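Local structure of vesicular integral-membrane protein VIP36 (Canis lupus familiaris, 2DUR) at residues Val68-His73 with Ile111-Tyr116; Ala209-Gly212 with Asn217-Ile220; Val40-Asp45 with Gly51-His56; His107-Phe112 with Gly174-Met179. The protein serves as a calcium-dependent lectin of the early secretory pathway, its lumenal domain binding high-mannose glycans so that the glycoproteins carrying them are transported and sorted. One frame throughout, in Å; residues are numbered along the deposited sequence.

Interaction 1 (Val68-His73 with Ile111-Tyr116); sequences VHFKVH and IFLDTY. With CA (calcium ion), chain E.
Asp-114 OD2, one residue beyond the Leu-113 that packs on Phe-70, is gripped by two groups: the calcium ion, 2.5 Å from Asp-114 OD2, and the backbone N-H of Tyr-116. The latter bond, 3.2 Å from Tyr-116 N to Asp-114 OD2, is fairly straight (162° at the hydrogen); it meets the anti side of the carboxylate, tilted 30° out of its plane, and closes an Asx turn. The turn carries Tyr-116 O round to the same metal, 2.4 Å from the calcium. Asp-114 OD1 also binds, making the carboxylate bidentate, and two waters join the shell, which Asn-118 and Asp-145 complete. The metal probably draws charge from the carboxylate. Asp-114 lies between Leu-113 and Thr-115, whose side chains turn the other way, into the core of the L-type lectin beta sandwich. There strand 109-114 of the seven-stranded sheet faces strand 64-73 of the eight-stranded sheet, and no hydrogen bond crosses between the two segments. Leu-113 CD2 sits over one face of the Phe-70 ring in a CH-pi contact, 4.0 Å from the ring centroid. Its approach is shifted toward the rim, with Phe-70 CZ 3.8 Å from Leu-113 CD2. The ring reaches across because Phe-70 CG stands between the backbone N and the carbonyl carbon (chi1 68°). Nearer the calcium, methyl meets methyl, Val-72 CG1 lying 4.2 Å from Thr-115 CG2. Val-72 also packs on Ile-85 and His-218, and the Thr-115 side chain is close to that of Asp-83, which binds carbohydrate.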
loop_
_atom_site.group_PDB
_atom_site.type_symbol
_atom_site.label_atom_id
_atom_site.label_comp_id
_atom_site.label_asym_id
_atom_site.label_seq_id
_atom_site.Cartn_x
_atom_site.Cartn_y
_atom_site.Cartn_z
ATOM N N VAL A 68 -1.227 8.568 0.910
ATOM C CA VAL A 68 -0.196 8.319 -0.117
ATOM C C VAL A 68 -0.502 9.158 -1.325
ATOM O O VAL A 68 -1.555 9.032 -1.922
ATOM C CB VAL A 68 -0.145 6.799 -0.507
ATOM C CG1 VAL A 68 0.977 6.528 -1.518
ATOM C CG2 VAL A 68 0.050 5.965 0.725
ATOM N N HIS A 69 0.433 10.037 -1.683
ATOM C CA HIS A 69 0.342 10.738 -2.934
ATOM C C HIS A 69 1.200 9.934 -3.929
ATOM O O HIS A 69 2.416 9.835 -3.753
ATOM C CB HIS A 69 0.897 12.154 -2.740
ATOM C CG HIS A 69 0.922 12.971 -3.988
ATOM N ND1 HIS A 69 1.541 14.202 -4.047
ATOM C CD2 HIS A 69 0.427 12.737 -5.223
ATOM C CE1 HIS A 69 1.407 14.698 -5.262
ATOM N NE2 HIS A 69 0.738 13.833 -5.999
ATOM N N PHE A 70 0.528 9.341 -4.902
ATOM C CA PHE A 70 1.184 8.438 -5.865
ATOM C C PHE A 70 0.872 8.905 -7.269
ATOM O O PHE A 70 -0.003 9.741 -7.488
ATOM C CB PHE A 70 0.692 6.994 -5.645
ATOM C CG PHE A 70 -0.752 6.782 -6.016
ATOM C CD1 PHE A 70 -1.767 7.077 -5.082
ATOM C CD2 PHE A 70 -1.124 6.335 -7.291
ATOM C CE1 PHE A 70 -3.126 6.922 -5.436
ATOM C CE2 PHE A 70 -2.476 6.151 -7.647
ATOM C CZ PHE A 70 -3.496 6.467 -6.704
ATOM N N LYS A 71 1.586 8.365 -8.253
ATOM C CA LYS A 71 1.237 8.626 -9.634
ATOM C C LYS A 71 1.550 7.392 -10.467
ATOM O O LYS A 71 2.692 6.933 -10.464
ATOM C CB LYS A 71 2.006 9.835 -10.180
ATOM C CG LYS A 71 1.406 10.359 -11.436
ATOM C CD LYS A 71 2.192 11.550 -11.979
ATOM C CE LYS A 71 1.737 11.877 -13.393
ATOM N NZ LYS A 71 0.357 12.474 -13.462
ATOM N N VAL A 72 0.535 6.860 -11.129
ATOM C CA VAL A 72 0.722 5.767 -12.075
ATOM C C VAL A 72 0.462 6.306 -13.463
ATOM O O VAL A 72 -0.633 6.796 -13.769
ATOM C CB VAL A 72 -0.195 4.560 -11.774
ATOM C CG1 VAL A 72 0.034 3.452 -12.810
ATOM C CG2 VAL A 72 0.083 4.068 -10.343
ATOM N N HIS A 73 1.471 6.207 -14.319
ATOM C CA HIS A 73 1.361 6.816 -15.631
ATOM C C HIS A 73 2.315 6.166 -16.615
ATOM O O HIS A 73 3.385 5.748 -16.237
ATOM C CB HIS A 73 1.635 8.329 -15.528
ATOM C CG HIS A 73 2.966 8.676 -14.940
ATOM N ND1 HIS A 73 3.949 9.304 -15.676
ATOM C CD2 HIS A 73 3.493 8.468 -13.707
ATOM C CE1 HIS A 73 5.010 9.495 -14.912
ATOM N NE2 HIS A 73 4.756 9.007 -13.709
ATOM N N ILE A 111 -2.549 -3.479 0.484
ATOM C CA ILE A 111 -3.512 -2.764 -0.320
ATOM C C ILE A 111 -2.930 -2.780 -1.738
ATOM O O ILE A 111 -1.839 -2.234 -1.996
ATOM C CB ILE A 111 -3.751 -1.314 0.179
ATOM C CG1 ILE A 111 -4.050 -1.297 1.703
ATOM C CG2 ILE A 111 -4.861 -0.632 -0.655
ATOM C CD1 ILE A 111 -2.832 -1.058 2.574
ATOM N N PHE A 112 -3.659 -3.400 -2.660
ATOM C CA PHE A 112 -3.174 -3.525 -4.036
ATOM C C PHE A 112 -3.884 -2.528 -4.923
ATOM O O PHE A 112 -5.102 -2.441 -4.880
ATOM C CB PHE A 112 -3.511 -4.917 -4.577
ATOM C CG PHE A 112 -2.936 -6.048 -3.780
ATOM C CD1 PHE A 112 -1.592 -6.056 -3.406
ATOM C CD2 PHE A 112 -3.761 -7.096 -3.386
ATOM C CE1 PHE A 112 -1.053 -7.134 -2.680
ATOM C CE2 PHE A 112 -3.237 -8.189 -2.706
ATOM C CZ PHE A 112 -1.897 -8.193 -2.326
ATOM N N LEU A 113 -3.128 -1.847 -5.787
ATOM C CA LEU A 113 -3.694 -0.952 -6.808
ATOM C C LEU A 113 -3.316 -1.632 -8.132
ATOM O O LEU A 113 -2.210 -1.434 -8.658
ATOM C CB LEU A 113 -3.051 0.435 -6.695
ATOM C CG LEU A 113 -3.488 1.297 -5.507
ATOM C CD1 LEU A 113 -2.805 0.824 -4.255
ATOM C CD2 LEU A 113 -3.115 2.753 -5.769
ATOM N N ASP A 114 -4.214 -2.486 -8.614
ATOM C CA ASP A 114 -3.933 -3.403 -9.735
ATOM C C ASP A 114 -4.478 -2.776 -11.018
ATOM O O ASP A 114 -5.666 -2.507 -11.104
ATOM C CB ASP A 114 -4.630 -4.750 -9.431
ATOM C CG ASP A 114 -4.303 -5.847 -10.445
ATOM O OD1 ASP A 114 -4.602 -7.044 -10.169
ATOM O OD2 ASP A 114 -3.742 -5.526 -11.513
ATOM N N THR A 115 -3.615 -2.555 -12.018
ATOM C CA THR A 115 -4.010 -1.857 -13.228
ATOM C C THR A 115 -4.231 -2.756 -14.445
ATOM O O THR A 115 -4.610 -2.279 -15.502
ATOM C CB THR A 115 -2.949 -0.828 -13.641
ATOM O OG1 THR A 115 -1.724 -1.518 -13.877
ATOM C CG2 THR A 115 -2.713 0.245 -12.549
ATOM N N TYR A 116 -3.977 -4.058 -14.312
ATOM C CA TYR A 116 -4.075 -4.962 -15.457
ATOM C C TYR A 116 -4.905 -6.208 -15.124
ATOM O O TYR A 116 -4.531 -6.932 -14.207
ATOM C CB TYR A 116 -2.672 -5.392 -15.905
ATOM C CG TYR A 116 -2.713 -6.359 -17.048
ATOM C CD1 TYR A 116 -3.221 -5.973 -18.294
ATOM C CD2 TYR A 116 -2.260 -7.675 -16.889
ATOM C CE1 TYR A 116 -3.273 -6.874 -19.344
ATOM C CE2 TYR A 116 -2.306 -8.582 -17.947
ATOM C CZ TYR A 116 -2.832 -8.166 -19.165
ATOM O OH TYR A 116 -2.893 -9.053 -20.222
HETATM CA CA CA E . -3.543 -7.892 -12.280
HETATM O O HOH W 1 -1.408 -6.768 -12.640
HETATM O O HOH W 2 -2.579 -9.382 -10.601
#

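Interaction 2 (Ala209-Gly212 with Asn217-Ile220); sequences AGTG and NHDI. With MAN (alpha-D-mannopyranose), chain C; MAN (alpha-D-mannopyranose), chain B.
Apolar contacts centre on His-218 and Ala-209, whose methyl presses closely on the base of the histidine, Ala-209 CB being 3.4 Å from His-218 CB. Farther along, Thr-211 CG2 comes to the edge of the imidazole in its plane, 3.8 Å from His-218 CE1, the two side chains sliding past each other in opposite directions. A carbonyl oxygen also comes near the ring, obliquely: Gly-210 O is 3.6 Å from His-218 CE1. The strands come from opposite sheets of the lectin sandwich, run antiparallel (170°) with axes 8.0 Å apart, and are joined by a short loop at the carbohydrate-binding end. Polar bonds go to residues outside the pair: His-218 ND1 is hydrogen-bonded to Thr-43 OG1, which, with the packing, would restrain the rotation of the ring, while Thr-211 OG1 is held by Glu-46 O and Lys-49 N. Sugar contacts are closest at the backbone of Gly-212. Gly-212 N is 3.1 Å from O6 of the chain C mannose, and Gly-212 CA is 3.5 Å from O4 of the chain B mannose, with no side chain between backbone and sugars. Asp-213 and Leu-214 of the connecting loop add hydrogen bonds to the glycan.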
loop_
_atom_site.group_PDB
_atom_site.type_symbol
_atom_site.label_atom_id
_atom_site.label_comp_id
_atom_site.label_asym_id
_atom_site.label_seq_id
_atom_site.Cartn_x
_atom_site.Cartn_y
_atom_site.Cartn_z
ATOM N N ALA A 209 6.167 -1.906 -6.441
ATOM C CA ALA A 209 5.482 -1.996 -7.712
ATOM C C ALA A 209 6.190 -2.980 -8.599
ATOM O O ALA A 209 7.368 -3.262 -8.403
ATOM C CB ALA A 209 5.421 -0.624 -8.409
ATOM N N GLY A 210 5.445 -3.502 -9.562
ATOM C CA GLY A 210 6.031 -4.445 -10.506
ATOM C C GLY A 210 5.530 -4.161 -11.910
ATOM O O GLY A 210 4.427 -3.643 -12.103
ATOM N N THR A 211 6.379 -4.506 -12.886
ATOM C CA THR A 211 6.028 -4.522 -14.317
ATOM C C THR A 211 6.462 -5.899 -14.832
ATOM O O THR A 211 7.410 -6.479 -14.297
ATOM C CB THR A 211 6.778 -3.401 -15.118
ATOM O OG1 THR A 211 8.187 -3.562 -14.976
ATOM C CG2 THR A 211 6.387 -2.019 -14.568
ATOM N N GLY A 212 5.752 -6.406 -15.839
ATOM C CA GLY A 212 6.061 -7.722 -16.445
ATOM C C GLY A 212 6.261 -7.496 -17.924
ATOM O O GLY A 212 7.147 -6.735 -18.317
ATOM N N ASN A 217 5.088 3.758 -15.313
ATOM C CA ASN A 217 5.787 4.393 -14.219
ATOM C C ASN A 217 4.911 4.261 -12.988
ATOM O O ASN A 217 3.723 4.544 -13.061
ATOM C CB ASN A 217 5.960 5.886 -14.484
ATOM C CG ASN A 217 6.857 6.164 -15.670
ATOM O OD1 ASN A 217 8.074 5.944 -15.598
ATOM N ND2 ASN A 217 6.259 6.659 -16.764
ATOM N N HIS A 218 5.505 3.803 -11.892
ATOM C CA HIS A 218 4.814 3.731 -10.591
ATOM C C HIS A 218 5.577 4.612 -9.618
ATOM O O HIS A 218 6.617 4.232 -9.118
ATOM C CB HIS A 218 4.762 2.257 -10.099
ATOM C CG HIS A 218 3.991 1.352 -11.005
ATOM N ND1 HIS A 218 4.600 0.472 -11.884
ATOM C CD2 HIS A 218 2.661 1.141 -11.132
ATOM C CE1 HIS A 218 3.672 -0.186 -12.556
ATOM N NE2 HIS A 218 2.486 0.195 -12.113
ATOM N N ASP A 219 5.050 5.827 -9.366
ATOM C CA ASP A 219 5.737 6.794 -8.506
ATOM C C ASP A 219 5.048 6.981 -7.148
ATOM O O ASP A 219 3.825 6.954 -7.061
ATOM C CB ASP A 219 5.790 8.184 -9.157
ATOM C CG ASP A 219 6.517 8.194 -10.488
ATOM O OD1 ASP A 219 7.308 7.264 -10.737
ATOM O OD2 ASP A 219 6.314 9.151 -11.267
ATOM N N ILE A 220 5.853 7.182 -6.109
ATOM C CA ILE A 220 5.355 7.606 -4.783
ATOM C C ILE A 220 5.934 8.987 -4.531
ATOM O O ILE A 220 7.147 9.132 -4.453
ATOM C CB ILE A 220 5.818 6.654 -3.650
ATOM C CG1 ILE A 220 5.371 5.211 -3.929
ATOM C CG2 ILE A 220 5.285 7.125 -2.265
ATOM C CD1 ILE A 220 3.849 4.982 -3.953
HETATM C C1 MAN C . 3.702 -11.236 -17.930
HETATM C C2 MAN C . 3.620 -11.853 -16.536
HETATM C C3 MAN C . 2.340 -11.400 -15.818
HETATM C C4 MAN C . 2.163 -9.874 -15.877
HETATM C C5 MAN C . 2.133 -9.487 -17.345
HETATM C C6 MAN C . 1.878 -7.991 -17.534
HETATM O O1 MAN C . 2.858 -11.946 -18.833
HETATM O O2 MAN C . 4.735 -11.425 -15.792
HETATM O O3 MAN C . 2.352 -11.864 -14.476
HETATM O O4 MAN C . 0.979 -9.444 -15.243
HETATM O O5 MAN C . 3.403 -9.841 -17.873
HETATM O O6 MAN C . 2.988 -7.249 -17.076
HETATM C C1 MAN B . 5.656 -12.507 -15.603
HETATM C C2 MAN B . 6.368 -12.274 -14.278
HETATM C C3 MAN B . 7.216 -11.010 -14.398
HETATM C C4 MAN B . 8.142 -11.083 -15.615
HETATM C C5 MAN B . 7.371 -11.456 -16.890
HETATM C C6 MAN B . 8.293 -11.737 -18.081
HETATM O O2 MAN B . 7.169 -13.412 -14.024
HETATM O O3 MAN B . 7.943 -10.829 -13.208
HETATM O O4 MAN B . 8.776 -9.843 -15.766
HETATM O O5 MAN B . 6.623 -12.629 -16.639
HETATM O O6 MAN B . 7.554 -12.268 -19.183
#

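Interaction 3 (Val40-Asp45 with Gly51-His56); sequences VRLTPD and GSIWNH
Ile-53 overlaps both Val-40 and Leu-42 with a single methyl, CG2, in the core of the L-type lectin beta sandwich. Strand 49-55 belongs to the seven-stranded sheet and strand 40-43 to the eight-stranded one, so the contact joins the two layers. Val-40 passes Ile-53 at a slant, its CG1 3.8 Å from Ile-53 CG2. That branch of Val-40 is directed across by standing opposite the backbone N (chi1 171°). Leu-42 comes in at about a right angle to Ile-53, with Leu-42 CD2 4.0 Å from Ile-53 CG2. The same methyl, Leu-42 CD2, also rests on the backbone of Ser-52, 4.1 Å from Ser-52 C. In Leu-42 it is CD1 that continues the extended chain (chi2 172°); the other branch, CD2, turns to the opposing strand, although the bond leaving the backbone does not aim there. Phe-29 packs against both Val-40 and Ile-53, Ala-207 touches Ile-53, and Ala-209 touches Leu-42, so strands 27-31 and 204-211, which flank 49-55 in the seven-stranded sheet, add to the cluster. At Leu-42 the chain turns a corner, and the layers draw together until backbone meets backbone. Thr-43 CG2 lies 4.1 Å from Gly-51 N, while the Thr-43 hydroxyl, the partner of His-218, also bonds Asp-216 O. The carbonyl of Leu-42, which is hydrogen-bonded to Ser-32 OG, also receives a CA-H...O contact from Gly-51, where no side chain intervenes: Gly-51 CA is 3.5 Å from Leu-42 O, with 151° at the hydrogen.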
loop_
_atom_site.group_PDB
_atom_site.type_symbol
_atom_site.label_atom_id
_atom_site.label_comp_id
_atom_site.label_asym_id
_atom_site.label_seq_id
_atom_site.Cartn_x
_atom_site.Cartn_y
_atom_site.Cartn_z
ATOM N N VAL A 40 9.748 9.449 -5.720
ATOM C CA VAL A 40 10.403 8.144 -5.701
ATOM C C VAL A 40 9.737 7.333 -6.812
ATOM O O VAL A 40 8.508 7.276 -6.891
ATOM C CB VAL A 40 10.220 7.483 -4.329
ATOM C CG1 VAL A 40 10.708 6.017 -4.357
ATOM C CG2 VAL A 40 10.973 8.281 -3.273
ATOM N N ARG A 41 10.520 6.755 -7.721
ATOM C CA ARG A 41 9.918 6.006 -8.803
ATOM C C ARG A 41 10.235 4.549 -8.560
ATOM O O ARG A 41 11.386 4.154 -8.679
ATOM C CB ARG A 41 10.487 6.448 -10.162
ATOM C CG ARG A 41 9.981 5.625 -11.345
ATOM C CD ARG A 41 10.167 6.377 -12.667
ATOM N NE ARG A 41 9.211 7.482 -12.701
ATOM C CZ ARG A 41 9.214 8.471 -13.591
ATOM N NH1 ARG A 41 10.136 8.514 -14.553
ATOM N NH2 ARG A 41 8.285 9.432 -13.511
ATOM N N LEU A 42 9.207 3.768 -8.209
ATOM C CA LEU A 42 9.396 2.356 -7.898
ATOM C C LEU A 42 9.785 1.549 -9.136
ATOM O O LEU A 42 10.648 0.658 -9.048
ATOM C CB LEU A 42 8.125 1.782 -7.270
ATOM C CG LEU A 42 7.692 2.465 -5.959
ATOM C CD1 LEU A 42 6.302 1.941 -5.556
ATOM C CD2 LEU A 42 8.686 2.206 -4.876
ATOM N N THR A 43 9.116 1.806 -10.252
ATOM C CA THR A 43 9.521 1.237 -11.551
ATOM C C THR A 43 9.425 2.312 -12.623
ATOM O O THR A 43 8.526 3.145 -12.565
ATOM C CB THR A 43 8.640 0.049 -12.001
ATOM O OG1 THR A 43 7.330 0.506 -12.381
ATOM C CG2 THR A 43 8.557 -1.051 -10.924
ATOM N N PRO A 44 10.325 2.254 -13.628
ATOM C CA PRO A 44 10.095 3.038 -14.818
ATOM C C PRO A 44 9.098 2.302 -15.707
ATOM O O PRO A 44 8.676 1.162 -15.398
ATOM C CB PRO A 44 11.455 3.025 -15.492
ATOM C CG PRO A 44 12.022 1.662 -15.135
ATOM C CD PRO A 44 11.510 1.379 -13.762
ATOM N N ASP A 45 8.748 2.937 -16.826
ATOM C CA ASP A 45 7.834 2.390 -17.810
ATOM C C ASP A 45 8.623 1.434 -18.706
ATOM O O ASP A 45 8.722 1.616 -19.925
ATOM C CB ASP A 45 7.179 3.550 -18.606
ATOM C CG ASP A 45 5.998 3.135 -19.446
ATOM O OD1 ASP A 45 5.588 1.950 -19.444
ATOM O OD2 ASP A 45 5.441 4.041 -20.145
ATOM N N GLY A 51 10.392 -2.923 -7.763
ATOM C CA GLY A 51 11.069 -1.978 -6.861
ATOM C C GLY A 51 10.250 -1.804 -5.606
ATOM O O GLY A 51 9.035 -1.956 -5.646
ATOM N N SER A 52 10.906 -1.488 -4.501
ATOM C CA SER A 52 10.177 -1.262 -3.259
ATOM C C SER A 52 10.869 -0.196 -2.427
ATOM O O SER A 52 12.022 0.171 -2.701
ATOM C CB SER A 52 10.072 -2.566 -2.468
ATOM O OG SER A 52 11.318 -2.969 -1.914
ATOM N N ILE A 53 10.147 0.288 -1.417
ATOM C CA ILE A 53 10.704 1.142 -0.367
ATOM C C ILE A 53 10.161 0.604 0.960
ATOM O O ILE A 53 9.014 0.122 1.037
ATOM C CB ILE A 53 10.339 2.658 -0.541
ATOM C CG1 ILE A 53 8.821 2.888 -0.620
ATOM C CG2 ILE A 53 11.025 3.253 -1.772
ATOM C CD1 ILE A 53 8.439 4.371 -0.572
ATOM N N TRP A 54 11.002 0.614 1.983
ATOM C CA TRP A 54 10.645 0.044 3.269
ATOM C C TRP A 54 11.069 0.988 4.378
ATOM O O TRP A 54 12.211 1.418 4.429
ATOM C CB TRP A 54 11.252 -1.352 3.438
ATOM C CG TRP A 54 10.517 -2.346 2.568
ATOM C CD1 TRP A 54 10.878 -2.798 1.321
ATOM C CD2 TRP A 54 9.268 -2.978 2.883
ATOM N NE1 TRP A 54 9.926 -3.698 0.848
ATOM C CE2 TRP A 54 8.926 -3.813 1.782
ATOM C CE3 TRP A 54 8.400 -2.916 3.989
ATOM C CZ2 TRP A 54 7.754 -4.588 1.760
ATOM C CZ3 TRP A 54 7.224 -3.693 3.972
ATOM C CH2 TRP A 54 6.914 -4.510 2.853
ATOM N N ASN A 55 10.130 1.316 5.262
ATOM C CA ASN A 55 10.399 2.239 6.388
ATOM C C ASN A 55 11.355 1.565 7.354
ATOM O O ASN A 55 11.272 0.353 7.571
ATOM C CB ASN A 55 9.030 2.569 7.017
ATOM C CG ASN A 55 9.028 3.752 7.986
ATOM O OD1 ASN A 55 8.245 3.723 8.939
ATOM N ND2 ASN A 55 9.801 4.805 7.721
ATOM N N HIS A 56 12.300 2.332 7.917
ATOM C CA HIS A 56 13.307 1.784 8.832
ATOM C C HIS A 56 12.748 1.240 10.144
ATOM O O HIS A 56 13.171 0.190 10.613
ATOM C CB HIS A 56 14.310 2.882 9.193
ATOM C CG HIS A 56 15.396 3.067 8.185
ATOM N ND1 HIS A 56 16.645 3.540 8.529
ATOM C CD2 HIS A 56 15.429 2.845 6.852
ATOM C CE1 HIS A 56 17.401 3.600 7.447
ATOM N NE2 HIS A 56 16.688 3.188 6.416
#

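Interaction 4 (His107-Phe112 with Gly174-Met179); sequences HGLAIF and GRLTVM
Leu-109 and Leu-176 meet tip to tip, each offering both of its terminal methyls. The closer pair is Leu-109 CD1 with Leu-176 CD2 at 3.7 Å, and the other, Leu-109 CD2 with Leu-176 CD1, lies at 4.0 Å. Matching torsions produce this symmetry: in both leucines CG lies opposite the backbone N (chi1 171° in Leu-109, 177° in Leu-176), extending the side chain straight across the gap. Two residues on, the touch is lighter, Ile-111 CG2 standing 4.4 Å from Val-178 CG1. The backbones converge along the way, from 10.0 Å between Leu-109 CA and Leu-176 CA to 8.6 Å between Ile-111 CA and Val-178 CA, as the longer leucine pair gives way to the shorter isoleucine and valine. The two strands run in roughly the same direction but lie in opposite layers of the lectin beta sandwich, 109-114 in the seven-stranded sheet and 175-181 in the eight-stranded one, and no hydrogen bond passes between the segments. Val-131, on the strand next to 109-114, packs against both Ile-111 and Val-178, while Ile-194 and Ile-192 on the strand next to 175-181 lie beside Leu-176 and Val-178. Backbone bonds set Leu-109 against Tyr-89 and Ile-111 against Leu-87 on one flank, and Ala-110 against Met-132 on the other. On the face of the sheet turned away from the contact, Asp-193 of strand 189-198 takes two partners, one carboxylate oxygen forming a salt bridge with Arg-175 NH2 and the other a hydrogen bond with Thr-177 OG1.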
loop_
_atom_site.group_PDB
_atom_site.type_symbol
_atom_site.label_atom_id
_atom_site.label_comp_id
_atom_site.label_asym_id
_atom_site.label_seq_id
_atom_site.Cartn_x
_atom_site.Cartn_y
_atom_site.Cartn_z
ATOM N N HIS A 107 2.949 -11.595 6.005
ATOM C CA HIS A 107 2.215 -11.513 7.277
ATOM C C HIS A 107 1.806 -10.065 7.458
ATOM O O HIS A 107 2.679 -9.201 7.571
ATOM C CB HIS A 107 3.086 -11.951 8.453
ATOM C CG HIS A 107 3.627 -13.334 8.293
ATOM N ND1 HIS A 107 3.176 -14.421 9.012
ATOM C CD2 HIS A 107 4.584 -13.799 7.463
ATOM C CE1 HIS A 107 3.833 -15.506 8.617
ATOM N NE2 HIS A 107 4.690 -15.150 7.683
ATOM N N GLY A 108 0.494 -9.818 7.497
ATOM C CA GLY A 108 -0.027 -8.447 7.653
ATOM C C GLY A 108 -1.000 -8.056 6.570
ATOM O O GLY A 108 -1.767 -8.882 6.068
ATOM N N LEU A 109 -0.942 -6.773 6.217
ATOM C CA LEU A 109 -1.934 -6.121 5.371
ATOM C C LEU A 109 -1.308 -5.681 4.064
ATOM O O LEU A 109 -0.194 -5.142 4.066
ATOM C CB LEU A 109 -2.474 -4.887 6.105
ATOM C CG LEU A 109 -3.368 -3.965 5.294
ATOM C CD1 LEU A 109 -4.691 -4.664 4.942
ATOM C CD2 LEU A 109 -3.582 -2.659 6.083
ATOM N N ALA A 110 -2.007 -5.956 2.974
ATOM C CA ALA A 110 -1.684 -5.404 1.644
ATOM C C ALA A 110 -2.851 -4.623 1.108
ATOM O O ALA A 110 -4.003 -5.023 1.276
ATOM C CB ALA A 110 -1.350 -6.530 0.661
ATOM N N ILE A 111 -2.549 -3.479 0.484
ATOM C CA ILE A 111 -3.512 -2.764 -0.320
ATOM C C ILE A 111 -2.930 -2.780 -1.738
ATOM O O ILE A 111 -1.839 -2.234 -1.996
ATOM C CB ILE A 111 -3.751 -1.314 0.179
ATOM C CG1 ILE A 111 -4.050 -1.297 1.703
ATOM C CG2 ILE A 111 -4.861 -0.632 -0.655
ATOM C CD1 ILE A 111 -2.832 -1.058 2.574
ATOM N N PHE A 112 -3.659 -3.400 -2.660
ATOM C CA PHE A 112 -3.174 -3.525 -4.036
ATOM C C PHE A 112 -3.884 -2.528 -4.923
ATOM O O PHE A 112 -5.102 -2.441 -4.880
ATOM C CB PHE A 112 -3.511 -4.917 -4.577
ATOM C CG PHE A 112 -2.936 -6.048 -3.780
ATOM C CD1 PHE A 112 -1.592 -6.056 -3.406
ATOM C CD2 PHE A 112 -3.761 -7.096 -3.386
ATOM C CE1 PHE A 112 -1.053 -7.134 -2.680
ATOM C CE2 PHE A 112 -3.237 -8.189 -2.706
ATOM C CZ PHE A 112 -1.897 -8.193 -2.326
ATOM N N GLY A 174 -10.006 -2.141 14.691
ATOM C CA GLY A 174 -10.473 -3.199 13.806
ATOM C C GLY A 174 -11.114 -2.750 12.523
ATOM O O GLY A 174 -11.442 -3.574 11.678
ATOM N N ARG A 175 -11.326 -1.430 12.374
ATOM C CA ARG A 175 -11.931 -0.890 11.185
ATOM C C ARG A 175 -10.837 -0.470 10.217
ATOM O O ARG A 175 -9.954 0.309 10.568
ATOM C CB ARG A 175 -12.859 0.303 11.522
ATOM C CG ARG A 175 -13.633 0.847 10.345
ATOM C CD ARG A 175 -14.399 2.095 10.802
ATOM N NE ARG A 175 -15.129 2.709 9.691
ATOM C CZ ARG A 175 -15.921 3.791 9.836
ATOM N NH1 ARG A 175 -16.057 4.370 11.032
ATOM N NH2 ARG A 175 -16.547 4.304 8.788
ATOM N N LEU A 176 -10.931 -0.994 9.004
ATOM C CA LEU A 176 -9.975 -0.696 7.935
ATOM C C LEU A 176 -10.723 0.046 6.843
ATOM O O LEU A 176 -11.669 -0.474 6.253
ATOM C CB LEU A 176 -9.389 -2.010 7.385
ATOM C CG LEU A 176 -8.411 -1.836 6.207
ATOM C CD1 LEU A 176 -7.185 -1.034 6.607
ATOM C CD2 LEU A 176 -8.014 -3.200 5.622
ATOM N N THR A 177 -10.298 1.275 6.568
ATOM C CA THR A 177 -10.982 2.100 5.570
ATOM C C THR A 177 -9.962 2.536 4.527
ATOM O O THR A 177 -8.871 3.005 4.863
ATOM C CB THR A 177 -11.646 3.365 6.223
ATOM O OG1 THR A 177 -12.412 2.978 7.373
ATOM C CG2 THR A 177 -12.515 4.082 5.232
ATOM N N VAL A 178 -10.323 2.371 3.268
ATOM C CA VAL A 178 -9.496 2.880 2.173
ATOM C C VAL A 178 -10.338 3.868 1.389
ATOM O O VAL A 178 -11.459 3.539 0.987
ATOM C CB VAL A 178 -9.035 1.725 1.232
ATOM C CG1 VAL A 178 -8.142 2.269 0.126
ATOM C CG2 VAL A 178 -8.315 0.645 2.041
ATOM N N MET A 179 -9.808 5.080 1.194
ATOM C CA MET A 179 -10.499 6.137 0.450
ATOM C C MET A 179 -9.594 6.659 -0.660
ATOM O O MET A 179 -8.384 6.526 -0.578
ATOM C CB MET A 179 -10.888 7.271 1.398
ATOM C CG MET A 179 -11.672 6.771 2.588
ATOM S SD MET A 179 -12.092 8.053 3.784
ATOM C CE MET A 179 -10.482 8.404 4.496
#

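From the N terminus, interaction 3 comes first, closing a short loop between 40-45 and 51-56 as the chain passes from one sheet to the other. Interaction 1 then joins 68-73 to 111-116, and interaction 4 starts at 107-112 before that loop is finished, so the two interlock and share Ile-111 and Phe-112. Interaction 2 follows in series, closing the tight loop between 209-212 and 217-220. All four bridge the two sheets of the sandwich. Strand 217-227 lies between strands 40-43 and 64-73, linking interaction 2 to interaction 3 through the Arg-41 to Asp-219 salt bridge and to interaction 1 through backbone bonds. Interaction 4 lies about 20 Å, centre to centre, from interactions 2 and 3.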